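Histidine--tRNA ligase (Thermus thermophilus HB27, PDB 4RDX) attaches L-histidine to its cognate tRNA(His) in an ATP-dependent reaction that releases AMP and diphosphate. Local coordinates at residues 127-132 with 309-314; 179-184 with 203-208; 191-196 with 213-218. All blocks are in the same frame, centred on the assembly; numbering follows the deposited sequence.

In the fold
Interaction 1 sits near the centre of the chain, where strands of the catalytic sheet carry the AMP and histidine pockets. Interactions 2 and 3 belong to a small helical region inserted in the chain between the two segments of interaction 1; their centres lie about 31 Å and 33 Å from its centre. They are neighbours, with centres about 12 Å apart: Leu208 O and Gln216 NE2 make a probable hydrogen bond of 3.2 Å, and Ile207 packs on Ser196. The bound tRNA passes both regions. Its C75 lies beside interaction 3 and the phosphates of C77 and A78 reach interaction 2, while interaction 1 comes within about 6 Å of the nucleic acid (nearest atoms).

Interaction 1: 127-132 with 309-314; sequences HQVNYE and FGVERV. With AMP (adenosine monophosphate), chain C; HIS (histidine), chain D.
Glu312 grips His127 at two points. OE1 takes the backbone N of His127 at 3.1 Å on its syn lone pair, in a nearly straight bond (170°), and OE2 takes ring ND1 at 3.0 Å, lying near the imidazole plane. A bend at chi2 (82°) folds the Glu312 carboxylate back toward the strand, its plane turned 37° from the ring. With an alanine here, His127 N and ND1 would probably each lose their carboxylate oxygen and the imidazole would be freer to turn. This is the looser end: the His127 ring leads away from the other segment and the residue is partly exposed.

The other end is packed closely. Val129 and Phe309 form an antiparallel hydrogen-bonded pair, with Phe309 N to Val129 O at 2.9 Å, and their side chains lie alongside each other. Val129 CB sits over one face of the Phe309 ring, 4.0 Å from its centroid, a CH-pi contact; helices 17-35 and 139-156 supply Ala29 and Leu149 around it. Strand 125-134 belongs to motif 2 of the class II synthetases, and strand 304-310 running into helix 311-320 is motif 3, with Arg313 as its arginine.

The sheet face bearing Gln128 and Gly310 is occupied by AMP. Gln128 NE2 donates to AMP O4' at 3.2 Å, while Asn130 ND2 steadies the same amide by donating to Gln128 OE1. Gly310 N makes a weak bond to AMP O2', and the Arg313 guanidinium lays one face over the ribose C2'. Farther along the strand, the bound histidine donates a weak bond from NE2 to Glu132 OE2, which also bonds Thr85.

Interaction 2: 179-184 with 203-208; sequences AYLREV and NPMRIL. With nucleotides of chain B.
Arg182 and Leu181, on helix 171-185, both rest on Pro204, within the helical insertion domain that histidyl-tRNA synthetases of this type carry between motifs 2 and 3. Arg182 CB leaves the helix heading neither at the loop nor away from it; the chain, extended from CG to NE, carries the guanidinium to the proline. Arg182 CG lies 3.9 Å from Pro204 CG, and NE passes the same carbon. The guanidinium then turns one face to Pro204 CG, which sits over its centre, 3.5 Å from Arg182 CZ. At the tip, Arg182 NH2 reaches on to Pro204 CD at 3.6 Å.

Leu181 covers the neighbouring part of the loop: its CB meets Pro204 CB at 4.1 Å, and its CD1 touches Met205 CG at 3.6 Å, the two side chains crossing at about a right angle. Leu208 CD1 adds a longer contact with that methyl.

Beyond these packing contacts the same loop turns to the tRNA. Asn203 OD1 accepts from Arg206 NE at 2.9 Å, close to the guanidinium plane, which would help hold that group's rotation. One guanidinium face then lies against OP2 of C77 of chain B, while Arg206 NH2 donates to OP1 of A78 of chain B at 2.8 Å.

Interaction 3: 191-196 with 213-218; sequences ALSEDS and ERDQAL. With nucleotides of chain B.
Asp215 meets the turn that starts helix 194-202 through Ser193 and Ser196, joining the N-terminal ends of two helices in the insertion domain, since Asp215 itself lies in the first turn of helix 213-221.

The polar part comes first. Ser193 OG and Ser196 OG each donate to Asp215 OD2 at 2.8 Å, from opposite faces of the carboxylate: Ser193 arrives on the syn side, 23° out of plane, and Ser196 from the other face, well out of the plane. Ser193 stands at the N-cap position, but its side chain makes no capping bond; with OG placed between the backbone N and the carbonyl carbon (chi1 59°), it turns to the aspartate instead. The other oxygen, Asp215 OD1, takes a weak bond from Ser193 N at 3.4 Å. Ser210 OG also bonds OD2, which therefore has three hydroxyl partners, and the two nearby helix starts would be expected to stabilise the charged form of this buried carboxylate. A water lies 2.8 Å from Asp215 OD1, though its link to Ala191 O is doubtful.

The apolar contacts gather on Leu218. Its CD2 touches Ala191 CB at 3.9 Å and Leu192 CD2 at 4.0 Å, the two leucine side chains crossing at about a right angle. Leu192 CD2 also lies against Asp215 OD1.

Two contacts lie at the margins. Arg214, bent at chi3, brings NH2 edge-on to Ser193 CB. Toward the tRNA, Asp195 OD2 comes 3.5 Å from C5' of C75 of chain B.

Interaction 1: 127-132 with 309-314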
loop_
_atom_site.group_PDB
_atom_site.type_symbol
_atom_site.label_atom_id
_atom_site.label_comp_id
_atom_site.label_asym_id
_atom_site.label_seq_id
_atom_site.Cartn_x
_atom_site.Cartn_y
_atom_site.Cartn_z
ATOM N N HIS A 127 -4.614 -8.244 5.030
ATOM C CA HIS A 127 -4.969 -7.123 4.164
ATOM C C HIS A 127 -6.422 -7.179 3.716
ATOM O O HIS A 127 -6.939 -8.237 3.353
ATOM C CB HIS A 127 -4.015 -7.030 2.972
ATOM C CG HIS A 127 -2.591 -6.790 3.368
ATOM N ND1 HIS A 127 -1.813 -7.758 3.965
ATOM C CD2 HIS A 127 -1.812 -5.686 3.278
ATOM C CE1 HIS A 127 -0.613 -7.267 4.214
ATOM N NE2 HIS A 127 -0.586 -6.010 3.806
ATOM N N GLN A 128 -7.080 -6.026 3.756
ATOM C CA GLN A 128 -8.502 -5.960 3.464
ATOM C C GLN A 128 -8.816 -4.968 2.359
ATOM O O GLN A 128 -8.102 -3.976 2.169
ATOM C CB GLN A 128 -9.282 -5.576 4.723
ATOM C CG GLN A 128 -10.162 -6.674 5.286
ATOM C CD GLN A 128 -10.867 -6.241 6.557
ATOM O OE1 GLN A 128 -10.938 -5.050 6.864
ATOM N NE2 GLN A 128 -11.388 -7.207 7.307
ATOM N N VAL A 129 -9.883 -5.257 1.622
ATOM C CA VAL A 129 -10.497 -4.258 0.761
ATOM C C VAL A 129 -11.866 -3.935 1.335
ATOM O O VAL A 129 -12.646 -4.832 1.648
ATOM C CB VAL A 129 -10.651 -4.737 -0.690
ATOM C CG1 VAL A 129 -11.358 -3.676 -1.529
ATOM C CG2 VAL A 129 -9.297 -5.075 -1.280
ATOM N N ASN A 130 -12.137 -2.644 1.481
ATOM C CA ASN A 130 -13.352 -2.149 2.101
ATOM C C ASN A 130 -14.102 -1.228 1.160
ATOM O O ASN A 130 -13.496 -0.459 0.414
ATOM C CB ASN A 130 -13.015 -1.375 3.374
ATOM C CG ASN A 130 -12.791 -2.275 4.567
ATOM O OD1 ASN A 130 -13.659 -2.403 5.430
ATOM N ND2 ASN A 130 -11.621 -2.898 4.630
ATOM N N TYR A 131 -15.427 -1.318 1.209
ATOM C CA TYR A 131 -16.313 -0.442 0.460
ATOM C C TYR A 131 -17.396 0.055 1.402
ATOM O O TYR A 131 -17.951 -0.729 2.168
ATOM C CB TYR A 131 -16.962 -1.208 -0.694
ATOM C CG TYR A 131 -18.125 -0.483 -1.338
ATOM C CD1 TYR A 131 -17.907 0.484 -2.310
ATOM C CD2 TYR A 131 -19.440 -0.772 -0.981
ATOM C CE1 TYR A 131 -18.958 1.148 -2.907
ATOM C CE2 TYR A 131 -20.500 -0.110 -1.570
ATOM C CZ TYR A 131 -20.252 0.849 -2.534
ATOM O OH TYR A 131 -21.300 1.512 -3.131
ATOM N N GLU A 132 -17.688 1.352 1.352
ATOM C CA GLU A 132 -18.796 1.927 2.109
ATOM C C GLU A 132 -19.623 2.892 1.267
ATOM O O GLU A 132 -19.090 3.721 0.542
ATOM C CB GLU A 132 -18.302 2.654 3.363
ATOM C CG GLU A 132 -17.509 1.797 4.331
ATOM C CD GLU A 132 -18.281 0.588 4.826
ATOM O OE1 GLU A 132 -19.521 0.672 4.938
ATOM O OE2 GLU A 132 -17.643 -0.451 5.096
ATOM N N PHE A 309 -13.405 -7.576 2.330
ATOM C CA PHE A 309 -12.911 -8.921 2.043
ATOM C C PHE A 309 -11.401 -9.060 2.235
ATOM O O PHE A 309 -10.665 -8.059 2.208
ATOM C CB PHE A 309 -13.381 -9.444 0.673
ATOM C CG PHE A 309 -12.692 -8.828 -0.514
ATOM C CD1 PHE A 309 -11.392 -9.186 -0.857
ATOM C CD2 PHE A 309 -13.373 -7.946 -1.335
ATOM C CE1 PHE A 309 -10.774 -8.635 -1.966
ATOM C CE2 PHE A 309 -12.765 -7.397 -2.448
ATOM C CZ PHE A 309 -11.464 -7.741 -2.764
ATOM N N GLY A 310 -10.955 -10.299 2.436
ATOM C CA GLY A 310 -9.555 -10.572 2.715
ATOM C C GLY A 310 -8.760 -10.973 1.491
ATOM O O GLY A 310 -9.034 -12.007 0.878
ATOM N N VAL A 311 -7.767 -10.158 1.150
ATOM C CA VAL A 311 -6.915 -10.389 -0.016
ATOM C C VAL A 311 -6.228 -11.761 0.028
ATOM O O VAL A 311 -6.122 -12.452 -0.989
ATOM C CB VAL A 311 -5.848 -9.275 -0.138
ATOM C CG1 VAL A 311 -4.939 -9.532 -1.325
ATOM C CG2 VAL A 311 -6.523 -7.908 -0.254
ATOM N N GLU A 312 -5.788 -12.156 1.221
ATOM C CA GLU A 312 -5.162 -13.460 1.420
ATOM C C GLU A 312 -6.099 -14.616 1.063
ATOM O O GLU A 312 -5.735 -15.504 0.284
ATOM C CB GLU A 312 -4.668 -13.622 2.861
ATOM C CG GLU A 312 -3.436 -12.810 3.214
ATOM C CD GLU A 312 -3.766 -11.370 3.562
ATOM O OE1 GLU A 312 -4.969 -11.047 3.674
ATOM O OE2 GLU A 312 -2.823 -10.565 3.729
ATOM N N ARG A 313 -7.300 -14.607 1.639
ATOM C CA ARG A 313 -8.257 -15.688 1.415
ATOM C C ARG A 313 -8.689 -15.752 -0.048
ATOM O O ARG A 313 -8.945 -16.826 -0.587
ATOM C CB ARG A 313 -9.477 -15.528 2.320
ATOM C CG ARG A 313 -9.133 -15.486 3.802
ATOM C CD ARG A 313 -10.366 -15.680 4.677
ATOM N NE ARG A 313 -10.015 -15.690 6.095
ATOM C CZ ARG A 313 -10.896 -15.695 7.090
ATOM N NH1 ARG A 313 -12.198 -15.690 6.830
ATOM N NH2 ARG A 313 -10.471 -15.703 8.348
ATOM N N VAL A 314 -8.748 -14.597 -0.697
ATOM C CA VAL A 314 -9.045 -14.542 -2.117
ATOM C C VAL A 314 -7.891 -15.135 -2.930
ATOM O O VAL A 314 -8.117 -15.796 -3.942
ATOM C CB VAL A 314 -9.349 -13.084 -2.581
ATOM C CG1 VAL A 314 -9.557 -13.055 -4.075
ATOM C CG2 VAL A 314 -10.573 -12.544 -1.859
HETATM P P AMP C . -14.611 -9.181 9.170
HETATM O O1P AMP C . -14.000 -7.843 9.511
HETATM O O2P AMP C . -14.483 -10.207 10.268
HETATM O O3P AMP C . -15.977 -9.089 8.540
HETATM O "O5'" AMP C . -13.670 -9.707 8.000
HETATM C "C5'" AMP C . -14.063 -9.613 6.639
HETATM C "C4'" AMP C . -13.177 -10.466 5.767
HETATM O "O4'" AMP C . -11.792 -10.116 6.019
HETATM C "C3'" AMP C . -13.252 -11.964 6.034
HETATM O "O3'" AMP C . -14.301 -12.593 5.321
HETATM C "C2'" AMP C . -11.865 -12.462 5.643
HETATM O "O2'" AMP C . -11.778 -12.659 4.240
HETATM C "C1'" AMP C . -10.985 -11.272 6.024
HETATM N N9 AMP C . -10.399 -11.417 7.370
HETATM C C8 AMP C . -10.996 -11.068 8.525
HETATM N N7 AMP C . -10.195 -11.321 9.594
HETATM C C5 AMP C . -9.048 -11.844 9.117
HETATM C C6 AMP C . -7.780 -12.344 9.700
HETATM N N6 AMP C . -7.561 -12.325 11.038
HETATM N N1 AMP C . -6.838 -12.810 8.850
HETATM C C2 AMP C . -7.042 -12.836 7.520
HETATM N N3 AMP C . -8.165 -12.403 6.922
HETATM C C4 AMP C . -9.188 -11.906 7.654
HETATM N N HIS D . -17.083 -7.261 9.267
HETATM C CA HIS D . -17.935 -6.195 8.756
HETATM C C HIS D . -19.239 -6.794 8.252
HETATM O O HIS D . -20.260 -6.115 8.174
HETATM C CB HIS D . -17.215 -5.439 7.634
HETATM C CG HIS D . -18.004 -4.285 7.080
HETATM N ND1 HIS D . -19.177 -3.842 7.632
HETATM C CD2 HIS D . -17.761 -3.500 6.006
HETATM C CE1 HIS D . -19.637 -2.828 6.933
HETATM N NE2 HIS D . -18.797 -2.589 5.936
HETATM O OXT HIS D . -19.296 -7.975 7.913
#

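Interaction 2: 179-184 with 203-208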
loop_
_atom_site.group_PDB
_atom_site.type_symbol
_atom_site.label_atom_id
_atom_site.label_comp_id
_atom_site.label_asym_id
_atom_site.label_seq_id
_atom_site.Cartn_x
_atom_site.Cartn_y
_atom_site.Cartn_z
ATOM N N ALA A 179 -34.618 -12.759 23.588
ATOM C CA ALA A 179 -35.544 -13.138 24.656
ATOM C C ALA A 179 -36.208 -14.485 24.361
ATOM O O ALA A 179 -36.433 -15.294 25.265
ATOM C CB ALA A 179 -36.601 -12.059 24.866
ATOM N N TYR A 180 -36.511 -14.717 23.087
ATOM C CA TYR A 180 -37.133 -15.961 22.649
ATOM C C TYR A 180 -36.179 -17.153 22.753
ATOM O O TYR A 180 -36.552 -18.215 23.261
ATOM C CB TYR A 180 -37.661 -15.810 21.219
ATOM C CG TYR A 180 -37.910 -17.119 20.508
ATOM C CD1 TYR A 180 -39.005 -17.911 20.829
ATOM C CD2 TYR A 180 -37.051 -17.559 19.509
ATOM C CE1 TYR A 180 -39.234 -19.110 20.177
ATOM C CE2 TYR A 180 -37.273 -18.753 18.851
ATOM C CZ TYR A 180 -38.365 -19.523 19.190
ATOM O OH TYR A 180 -38.585 -20.714 18.539
ATOM N N LEU A 181 -34.951 -16.969 22.273
ATOM C CA LEU A 181 -33.929 -18.011 22.336
ATOM C C LEU A 181 -33.647 -18.403 23.780
ATOM O O LEU A 181 -33.541 -19.589 24.103
ATOM C CB LEU A 181 -32.639 -17.548 21.657
ATOM C CG LEU A 181 -32.653 -17.432 20.132
ATOM C CD1 LEU A 181 -31.316 -16.927 19.623
ATOM C CD2 LEU A 181 -33.002 -18.763 19.488
ATOM N N ARG A 182 -33.531 -17.399 24.645
ATOM C CA ARG A 182 -33.344 -17.640 26.072
ATOM C C ARG A 182 -34.528 -18.397 26.666
ATOM O O ARG A 182 -34.347 -19.404 27.360
ATOM C CB ARG A 182 -33.129 -16.322 26.822
ATOM C CG ARG A 182 -31.743 -15.723 26.642
ATOM C CD ARG A 182 -31.513 -14.546 27.579
ATOM N NE ARG A 182 -30.131 -14.075 27.543
ATOM C CZ ARG A 182 -29.684 -13.124 26.729
ATOM N NH1 ARG A 182 -30.510 -12.534 25.877
ATOM N NH2 ARG A 182 -28.408 -12.762 26.767
ATOM N N GLU A 183 -35.733 -17.907 26.381
ATOM C CA GLU A 183 -36.958 -18.527 26.877
ATOM C C GLU A 183 -37.044 -20.007 26.512
ATOM O O GLU A 183 -37.373 -20.840 27.354
ATOM C CB GLU A 183 -38.192 -17.784 26.357
ATOM C CG GLU A 183 -39.510 -18.357 26.851
ATOM C CD GLU A 183 -40.623 -17.329 26.870
ATOM O OE1 GLU A 183 -40.580 -16.385 26.051
ATOM O OE2 GLU A 183 -41.538 -17.460 27.712
ATOM N N VAL A 184 -36.734 -20.332 25.262
ATOM C CA VAL A 184 -36.818 -21.716 24.800
ATOM C C VAL A 184 -35.696 -22.593 25.357
ATOM O O VAL A 184 -35.942 -23.708 25.819
ATOM C CB VAL A 184 -36.810 -21.802 23.258
ATOM C CG1 VAL A 184 -36.589 -23.237 22.799
ATOM C CG2 VAL A 184 -38.106 -21.254 22.692
ATOM N N ASN A 203 -24.751 -14.351 24.878
ATOM C CA ASN A 203 -24.742 -14.283 23.418
ATOM C C ASN A 203 -25.509 -15.439 22.766
ATOM O O ASN A 203 -24.916 -16.248 22.052
ATOM C CB ASN A 203 -23.292 -14.294 22.929
ATOM C CG ASN A 203 -23.127 -13.674 21.559
ATOM O OD1 ASN A 203 -22.038 -13.697 20.986
ATOM N ND2 ASN A 203 -24.204 -13.103 21.031
ATOM N N PRO A 204 -26.830 -15.515 23.004
ATOM C CA PRO A 204 -27.621 -16.696 22.633
ATOM C C PRO A 204 -27.655 -17.021 21.139
ATOM O O PRO A 204 -27.831 -18.185 20.787
ATOM C CB PRO A 204 -29.033 -16.341 23.120
ATOM C CG PRO A 204 -28.832 -15.284 24.147
ATOM C CD PRO A 204 -27.664 -14.491 23.656
ATOM N N MET A 205 -27.496 -16.023 20.275
ATOM C CA MET A 205 -27.586 -16.269 18.837
ATOM C C MET A 205 -26.373 -17.020 18.300
ATOM O O MET A 205 -26.397 -17.531 17.181
ATOM C CB MET A 205 -27.796 -14.965 18.064
ATOM C CG MET A 205 -29.136 -14.305 18.331
ATOM S SD MET A 205 -29.349 -12.755 17.437
ATOM C CE MET A 205 -29.420 -13.352 15.751
ATOM N N ARG A 206 -25.315 -17.086 19.101
ATOM C CA ARG A 206 -24.121 -17.838 18.728
ATOM C C ARG A 206 -24.371 -19.340 18.829
ATOM O O ARG A 206 -23.706 -20.135 18.165
ATOM C CB ARG A 206 -22.933 -17.438 19.607
ATOM C CG ARG A 206 -21.975 -16.447 18.957
ATOM C CD ARG A 206 -22.717 -15.284 18.322
ATOM N NE ARG A 206 -21.845 -14.138 18.076
ATOM C CZ ARG A 206 -21.208 -13.910 16.931
ATOM N NH1 ARG A 206 -21.340 -14.751 15.914
ATOM N NH2 ARG A 206 -20.439 -12.837 16.803
ATOM N N ILE A 207 -25.332 -19.713 19.670
ATOM C CA ILE A 207 -25.747 -21.105 19.826
ATOM C C ILE A 207 -26.218 -21.682 18.492
ATOM O O ILE A 207 -25.953 -22.843 18.174
ATOM C CB ILE A 207 -26.876 -21.230 20.870
ATOM C CG1 ILE A 207 -26.357 -20.859 22.260
ATOM C CG2 ILE A 207 -27.466 -22.632 20.879
ATOM C CD1 ILE A 207 -27.444 -20.747 23.309
ATOM N N LEU A 208 -26.904 -20.853 17.713
ATOM C CA LEU A 208 -27.404 -21.251 16.401
ATOM C C LEU A 208 -26.297 -21.708 15.451
ATOM O O LEU A 208 -26.527 -22.551 14.584
ATOM C CB LEU A 208 -28.188 -20.102 15.763
ATOM C CG LEU A 208 -29.623 -19.904 16.249
ATOM C CD1 LEU A 208 -30.131 -18.532 15.849
ATOM C CD2 LEU A 208 -30.517 -20.993 15.682
ATOM P P C B 77 -18.193 -13.527 19.190
ATOM O OP1 C B 77 -18.824 -12.286 19.709
ATOM O OP2 C B 77 -18.982 -14.783 19.121
ATOM O "O5'" C B 77 -17.644 -13.207 17.728
ATOM C "C5'" C B 77 -17.271 -11.884 17.366
ATOM C "C4'" C B 77 -16.311 -11.873 16.201
ATOM O "O4'" C B 77 -15.374 -12.972 16.331
ATOM C "C3'" C B 77 -16.921 -12.069 14.822
ATOM O "O3'" C B 77 -17.474 -10.880 14.289
ATOM C "C2'" C B 77 -15.747 -12.608 14.014
ATOM O "O2'" C B 77 -14.865 -11.561 13.640
ATOM C "C1'" C B 77 -15.046 -13.480 15.054
ATOM N N1 C B 77 -15.500 -14.885 14.973
ATOM C C2 C B 77 -14.882 -15.715 14.037
ATOM O O2 C B 77 -13.979 -15.246 13.328
ATOM N N3 C B 77 -15.281 -17.001 13.935
ATOM C C4 C B 77 -16.258 -17.460 14.719
ATOM N N4 C B 77 -16.620 -18.739 14.583
ATOM C C5 C B 77 -16.909 -16.635 15.679
ATOM C C6 C B 77 -16.502 -15.365 15.770
ATOM P P A B 78 -18.907 -10.893 13.562
ATOM O OP1 A B 78 -19.820 -11.799 14.305
ATOM O OP2 A B 78 -18.677 -11.110 12.111
ATOM O "O5'" A B 78 -19.418 -9.396 13.747
ATOM C "C5'" A B 78 -18.700 -8.489 14.573
ATOM C "C4'" A B 78 -17.846 -7.551 13.756
ATOM O "O4'" A B 78 -16.855 -6.922 14.612
ATOM C "C3'" A B 78 -17.023 -8.195 12.651
ATOM O "O3'" A B 78 -17.771 -8.435 11.471
ATOM C "C2'" A B 78 -15.878 -7.210 12.464
ATOM O "O2'" A B 78 -16.293 -6.099 11.684
ATOM C "C1'" A B 78 -15.650 -6.736 13.900
ATOM N N9 A B 78 -14.580 -7.496 14.576
ATOM C C8 A B 78 -14.426 -8.857 14.654
ATOM N N7 A B 78 -13.373 -9.242 15.330
ATOM C C5 A B 78 -12.793 -8.049 15.731
ATOM C C6 A B 78 -11.641 -7.770 16.486
ATOM N N6 A B 78 -10.841 -8.714 16.987
ATOM N N1 A B 78 -11.338 -6.472 16.710
ATOM C C2 A B 78 -12.144 -5.530 16.204
ATOM N N3 A B 78 -13.253 -5.667 15.480
ATOM C C4 A B 78 -13.526 -6.967 15.278
#

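Interaction 3: 191-196 with 213-218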
loop_
_atom_site.group_PDB
_atom_site.type_symbol
_atom_site.label_atom_id
_atom_site.label_comp_id
_atom_site.label_asym_id
_atom_site.label_seq_id
_atom_site.Cartn_x
_atom_site.Cartn_y
_atom_site.Cartn_z
ATOM N N ALA A 191 -28.605 -29.894 28.582
ATOM C CA ALA A 191 -28.425 -30.604 27.324
ATOM C C ALA A 191 -27.387 -29.906 26.448
ATOM O O ALA A 191 -26.844 -30.501 25.520
ATOM C CB ALA A 191 -29.747 -30.725 26.588
ATOM N N LEU A 192 -27.116 -28.641 26.753
ATOM C CA LEU A 192 -26.160 -27.853 25.982
ATOM C C LEU A 192 -24.716 -28.164 26.350
ATOM O O LEU A 192 -24.410 -28.498 27.495
ATOM C CB LEU A 192 -26.413 -26.358 26.182
ATOM C CG LEU A 192 -27.709 -25.770 25.629
ATOM C CD1 LEU A 192 -27.822 -24.309 26.028
ATOM C CD2 LEU A 192 -27.763 -25.922 24.117
ATOM N N SER A 193 -23.828 -28.045 25.369
ATOM C CA SER A 193 -22.399 -28.143 25.624
ATOM C C SER A 193 -21.945 -26.896 26.377
ATOM O O SER A 193 -22.704 -25.934 26.502
ATOM C CB SER A 193 -21.627 -28.298 24.313
ATOM O OG SER A 193 -21.869 -27.203 23.448
ATOM N N GLU A 194 -20.713 -26.913 26.874
ATOM C CA GLU A 194 -20.201 -25.828 27.712
ATOM C C GLU A 194 -20.201 -24.473 27.000
ATOM O O GLU A 194 -20.725 -23.478 27.528
ATOM C CB GLU A 194 -18.797 -26.169 28.218
ATOM C CG GLU A 194 -18.721 -27.490 28.967
ATOM C CD GLU A 194 -19.664 -27.540 30.156
ATOM O OE1 GLU A 194 -19.848 -26.495 30.816
ATOM O OE2 GLU A 194 -20.225 -28.624 30.424
ATOM N N ASP A 195 -19.615 -24.448 25.803
ATOM C CA ASP A 195 -19.569 -23.248 24.973
ATOM C C ASP A 195 -20.956 -22.616 24.847
ATOM O O ASP A 195 -21.131 -21.426 25.102
ATOM C CB ASP A 195 -19.029 -23.578 23.575
ATOM C CG ASP A 195 -17.542 -23.899 23.572
ATOM O OD1 ASP A 195 -16.835 -23.490 24.515
ATOM O OD2 ASP A 195 -17.076 -24.553 22.615
ATOM N N SER A 196 -21.935 -23.435 24.472
ATOM C CA SER A 196 -23.313 -22.987 24.301
ATOM C C SER A 196 -23.967 -22.505 25.593
ATOM O O SER A 196 -24.882 -21.685 25.552
ATOM C CB SER A 196 -24.162 -24.086 23.663
ATOM O OG SER A 196 -24.077 -24.048 22.256
ATOM N N GLU A 213 -22.466 -31.168 17.474
ATOM C CA GLU A 213 -23.536 -31.968 16.883
ATOM C C GLU A 213 -24.769 -32.081 17.776
ATOM O O GLU A 213 -25.904 -32.017 17.295
ATOM C CB GLU A 213 -23.015 -33.362 16.527
ATOM C CG GLU A 213 -23.283 -33.752 15.091
ATOM C CD GLU A 213 -22.887 -32.659 14.119
ATOM O OE1 GLU A 213 -23.768 -31.870 13.716
ATOM O OE2 GLU A 213 -21.695 -32.592 13.751
ATOM N N ARG A 214 -24.539 -32.250 19.075
ATOM C CA ARG A 214 -25.628 -32.359 20.039
ATOM C C ARG A 214 -26.462 -31.080 20.082
ATOM O O ARG A 214 -27.689 -31.133 20.200
ATOM C CB ARG A 214 -25.083 -32.696 21.430
ATOM C CG ARG A 214 -24.393 -34.050 21.516
ATOM C CD ARG A 214 -23.541 -34.163 22.772
ATOM N NE ARG A 214 -22.791 -32.935 23.029
ATOM C CZ ARG A 214 -21.733 -32.537 22.329
ATOM N NH1 ARG A 214 -21.288 -33.266 21.313
ATOM N NH2 ARG A 214 -21.123 -31.403 22.642
ATOM N N ASP A 215 -25.792 -29.934 19.980
ATOM C CA ASP A 215 -26.473 -28.642 19.965
ATOM C C ASP A 215 -27.388 -28.512 18.753
ATOM O O ASP A 215 -28.541 -28.100 18.880
ATOM C CB ASP A 215 -25.464 -27.490 19.975
ATOM C CG ASP A 215 -24.806 -27.299 21.328
ATOM O OD1 ASP A 215 -25.396 -27.724 22.344
ATOM O OD2 ASP A 215 -23.701 -26.716 21.375
ATOM N N GLN A 216 -26.864 -28.859 17.581
ATOM C CA GLN A 216 -27.645 -28.813 16.350
ATOM C C GLN A 216 -28.834 -29.768 16.419
ATOM O O GLN A 216 -29.930 -29.446 15.954
ATOM C CB GLN A 216 -26.766 -29.137 15.139
ATOM C CG GLN A 216 -25.747 -28.059 14.807
ATOM C CD GLN A 216 -26.394 -26.743 14.414
ATOM O OE1 GLN A 216 -27.516 -26.714 13.905
ATOM N NE2 GLN A 216 -25.688 -25.642 14.652
ATOM N N ALA A 217 -28.608 -30.940 17.006
ATOM C CA ALA A 217 -29.679 -31.909 17.211
ATOM C C ALA A 217 -30.787 -31.335 18.094
ATOM O O ALA A 217 -31.972 -31.449 17.770
ATOM C CB ALA A 217 -29.127 -33.192 17.814
ATOM N N LEU A 218 -30.395 -30.717 19.205
ATOM C CA LEU A 218 -31.356 -30.129 20.136
ATOM C C LEU A 218 -32.134 -28.989 19.486
ATOM O O LEU A 218 -33.343 -28.862 19.681
ATOM C CB LEU A 218 -30.655 -29.630 21.401
ATOM C CG LEU A 218 -31.576 -29.178 22.537
ATOM C CD1 LEU A 218 -32.290 -30.373 23.149
ATOM C CD2 LEU A 218 -30.810 -28.403 23.600
ATOM P P C B 75 -15.965 -22.633 17.551
ATOM O OP1 C B 75 -17.439 -22.809 17.584
ATOM O OP2 C B 75 -15.328 -21.940 16.403
ATOM O "O5'" C B 75 -15.510 -21.894 18.890
ATOM C "C5'" C B 75 -15.948 -22.360 20.157
ATOM C "C4'" C B 75 -15.268 -21.639 21.296
ATOM O "O4'" C B 75 -13.834 -21.841 21.239
ATOM C "C3'" C B 75 -15.423 -20.129 21.336
ATOM O "O3'" C B 75 -16.673 -19.722 21.866
ATOM C "C2'" C B 75 -14.240 -19.696 22.195
ATOM O "O2'" C B 75 -14.536 -19.853 23.575
ATOM C "C1'" C B 75 -13.175 -20.729 21.808
ATOM N N1 C B 75 -12.191 -20.190 20.842
ATOM C C2 C B 75 -11.213 -19.304 21.312
ATOM O O2 C B 75 -11.197 -18.994 22.513
ATOM N N3 C B 75 -10.307 -18.802 20.447
ATOM C C4 C B 75 -10.346 -19.154 19.165
ATOM N N4 C B 75 -9.426 -18.632 18.352
ATOM C C5 C B 75 -11.328 -20.054 18.659
ATOM C C6 C B 75 -12.223 -20.548 19.525
HETATM O O HOH W 1 -25.946 -30.269 23.306
#